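Local coordinates for coat protein (Leviviridae sp., PDB 6YFR) that forms the icosahedral shell of a single-stranded RNA bacteriophage particle, self-assembling as a coat protein and probably enclosing the viral genome, at residues A[37-42]-A[46-51]. Residues are numbered along the deposited sequence; the frame is centred on the assembly and turned at random.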
loop_
_atom_site.group_PDB
_atom_site.type_symbol
_atom_site.label_atom_id
_atom_site.label_comp_id
_atom_site.label_asym_id
_atom_site.label_seq_id
_atom_site.Cartn_x
_atom_site.Cartn_y
_atom_site.Cartn_z
ATOM N N GLN A 37 38.933 -54.310 -31.026
ATOM C CA GLN A 37 38.228 -55.294 -30.216
ATOM C C GLN A 37 38.065 -54.754 -28.802
ATOM O O GLN A 37 39.028 -54.270 -28.200
ATOM C CB GLN A 37 38.960 -56.636 -30.177
ATOM C CG GLN A 37 38.249 -57.662 -29.305
ATOM C CD GLN A 37 39.038 -58.943 -29.112
ATOM O OE1 GLN A 37 40.107 -59.130 -29.697
ATOM N NE2 GLN A 37 38.509 -59.839 -28.282
ATOM N N THR A 38 36.849 -54.846 -28.278
ATOM C CA THR A 38 36.497 -54.315 -26.968
ATOM C C THR A 38 35.909 -55.433 -26.120
ATOM O O THR A 38 35.094 -56.220 -26.608
ATOM C CB THR A 38 35.491 -53.166 -27.097
ATOM O OG1 THR A 38 36.134 -52.038 -27.702
ATOM C CG2 THR A 38 34.934 -52.767 -25.741
ATOM N N GLU A 39 36.334 -55.516 -24.862
ATOM C CA GLU A 39 35.739 -56.437 -23.896
ATOM C C GLU A 39 35.366 -55.631 -22.660
ATOM O O GLU A 39 36.244 -55.230 -21.888
ATOM C CB GLU A 39 36.695 -57.578 -23.549
ATOM C CG GLU A 39 37.092 -58.439 -24.738
ATOM C CD GLU A 39 35.920 -59.186 -25.351
ATOM O OE1 GLU A 39 34.895 -59.374 -24.661
ATOM O OE2 GLU A 39 36.026 -59.590 -26.528
ATOM N N SER A 40 34.070 -55.388 -22.468
ATOM C CA SER A 40 33.635 -54.475 -21.419
ATOM C C SER A 40 32.569 -55.113 -20.538
ATOM O O SER A 40 31.767 -55.926 -20.996
ATOM C CB SER A 40 33.106 -53.165 -22.019
ATOM O OG SER A 40 32.188 -53.416 -23.073
ATOM N N ILE A 41 32.564 -54.736 -19.257
ATOM C CA ILE A 41 31.587 -55.271 -18.315
ATOM C C ILE A 41 30.406 -54.321 -18.219
ATOM O O ILE A 41 30.542 -53.099 -18.348
ATOM C CB ILE A 41 32.204 -55.521 -16.923
ATOM C CG1 ILE A 41 32.954 -54.281 -16.427
ATOM C CG2 ILE A 41 33.098 -56.750 -16.941
ATOM C CD1 ILE A 41 33.457 -54.407 -15.004
ATOM N N ASN A 42 29.231 -54.900 -17.999
ATOM C CA ASN A 42 28.033 -54.115 -17.786
ATOM C C ASN A 42 28.086 -53.438 -16.418
ATOM O O ASN A 42 28.893 -53.787 -15.552
ATOM C CB ASN A 42 26.793 -55.003 -17.902
ATOM C CG ASN A 42 25.516 -54.203 -18.043
ATOM O OD1 ASN A 42 25.551 -53.006 -18.332
ATOM N ND2 ASN A 42 24.378 -54.858 -17.841
ATOM N N SER A 46 26.252 -58.046 -15.140
ATOM C CA SER A 46 25.525 -59.214 -15.613
ATOM C C SER A 46 26.063 -59.730 -16.940
ATOM O O SER A 46 26.102 -60.947 -17.153
ATOM C CB SER A 46 24.033 -58.893 -15.744
ATOM O OG SER A 46 23.817 -57.762 -16.570
ATOM N N ASN A 47 26.498 -58.836 -17.826
ATOM C CA ASN A 47 26.992 -59.220 -19.139
ATOM C C ASN A 47 28.412 -58.715 -19.334
ATOM O O ASN A 47 28.796 -57.671 -18.803
ATOM C CB ASN A 47 26.114 -58.657 -20.271
ATOM C CG ASN A 47 24.732 -59.272 -20.303
ATOM O OD1 ASN A 47 24.503 -60.351 -19.759
ATOM N ND2 ASN A 47 23.799 -58.588 -20.956
ATOM N N ILE A 48 29.188 -59.465 -20.111
ATOM C CA ILE A 48 30.396 -58.947 -20.742
ATOM C C ILE A 48 30.096 -58.797 -22.224
ATOM O O ILE A 48 29.647 -59.746 -22.875
ATOM C CB ILE A 48 31.618 -59.848 -20.514
ATOM C CG1 ILE A 48 32.059 -59.778 -19.054
ATOM C CG2 ILE A 48 32.769 -59.409 -21.404
ATOM C CD1 ILE A 48 33.325 -60.554 -18.767
ATOM N N MET A 49 30.318 -57.600 -22.748
ATOM C CA MET A 49 30.135 -57.324 -24.163
ATOM C C MET A 49 31.463 -57.537 -24.877
ATOM O O MET A 49 32.475 -56.914 -24.517
ATOM C CB MET A 49 29.627 -55.900 -24.378
ATOM C CG MET A 49 28.237 -55.647 -23.822
ATOM S SD MET A 49 26.977 -56.584 -24.704
ATOM C CE MET A 49 27.192 -55.945 -26.363
ATOM N N SER A 50 31.462 -58.438 -25.863
ATOM C CA SER A 50 32.580 -58.624 -26.778
ATOM C C SER A 50 32.234 -57.924 -28.085
ATOM O O SER A 50 31.237 -58.271 -28.726
ATOM C CB SER A 50 32.855 -60.107 -27.028
ATOM O OG SER A 50 33.220 -60.781 -25.837
ATOM N N LYS A 51 33.047 -56.947 -28.479
ATOM C CA LYS A 51 32.771 -56.145 -29.660
ATOM C C LYS A 51 33.963 -56.147 -30.607
ATOM O O LYS A 51 35.121 -56.155 -30.180
ATOM C CB LYS A 51 32.429 -54.698 -29.280
ATOM C CG LYS A 51 31.159 -54.535 -28.458
ATOM C CD LYS A 51 30.932 -53.067 -28.110
ATOM C CE LYS A 51 29.684 -52.885 -27.261
ATOM N NZ LYS A 51 29.462 -51.459 -26.892
#
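The turn end of the antiparallel hairpin made by strands 34-41 and 47-59, in the middle of the coat-protein sheet, pairs Thr-38 with Lys-51 and Ser-40 with Met-49 as hydrogen-bonded pairs. Each is closed by two backbone bonds, among them Lys-51 N to Thr-38 O at 2.9 Å and Met-49 N to Ser-40 O at 2.8 Å. Towards the turn, Asn-42 N reaches Asn-47 O at 2.9 Å, and the poorly ordered Asn-42 side chain places ND2 3.2 Å from Ser-46 OG, with the hydroxyl oxygen close to the amide plane.

Glu-39, Ile-41, Ile-48 and Ser-50 share one face. A bend at chi2 (-64°) folds the Glu-39 carboxylate back across the strand gap, and its OE1 is modelled 2.5 Å from Ser-50 OG, a value not to be pressed at this resolution. Ile-112 O of a second subunit lies within reach of the same hydroxyl, and which acceptor takes its proton is undecided. The other oxygen, OE2, receives Gln-37 NE2 at 3.1 Å through its anti lone pair, OE2 lying almost in the amide plane of Gln-37. The same NE2 also binds Ser-111 OG of the second subunit, while Gln-37 OE1 takes Arg-108 NE from it. Nearer the turn the two isoleucines meet at an oblique angle, CG2 of Ile-41 lying 3.8 Å from CG1 of Ile-48.

On the other face Thr-38 and Lys-51 touch through their CB atoms at 4.1 Å, and the lysine then extends away. Glu-39 is buried at a subunit interface; if its carboxylate is ionised, the Gln-37 amide at OE2 and the Ser-50 hydroxyl beside OE1 would probably help to stabilise it. The bonds of Gln-37 tie the hairpin to the neighbouring chain.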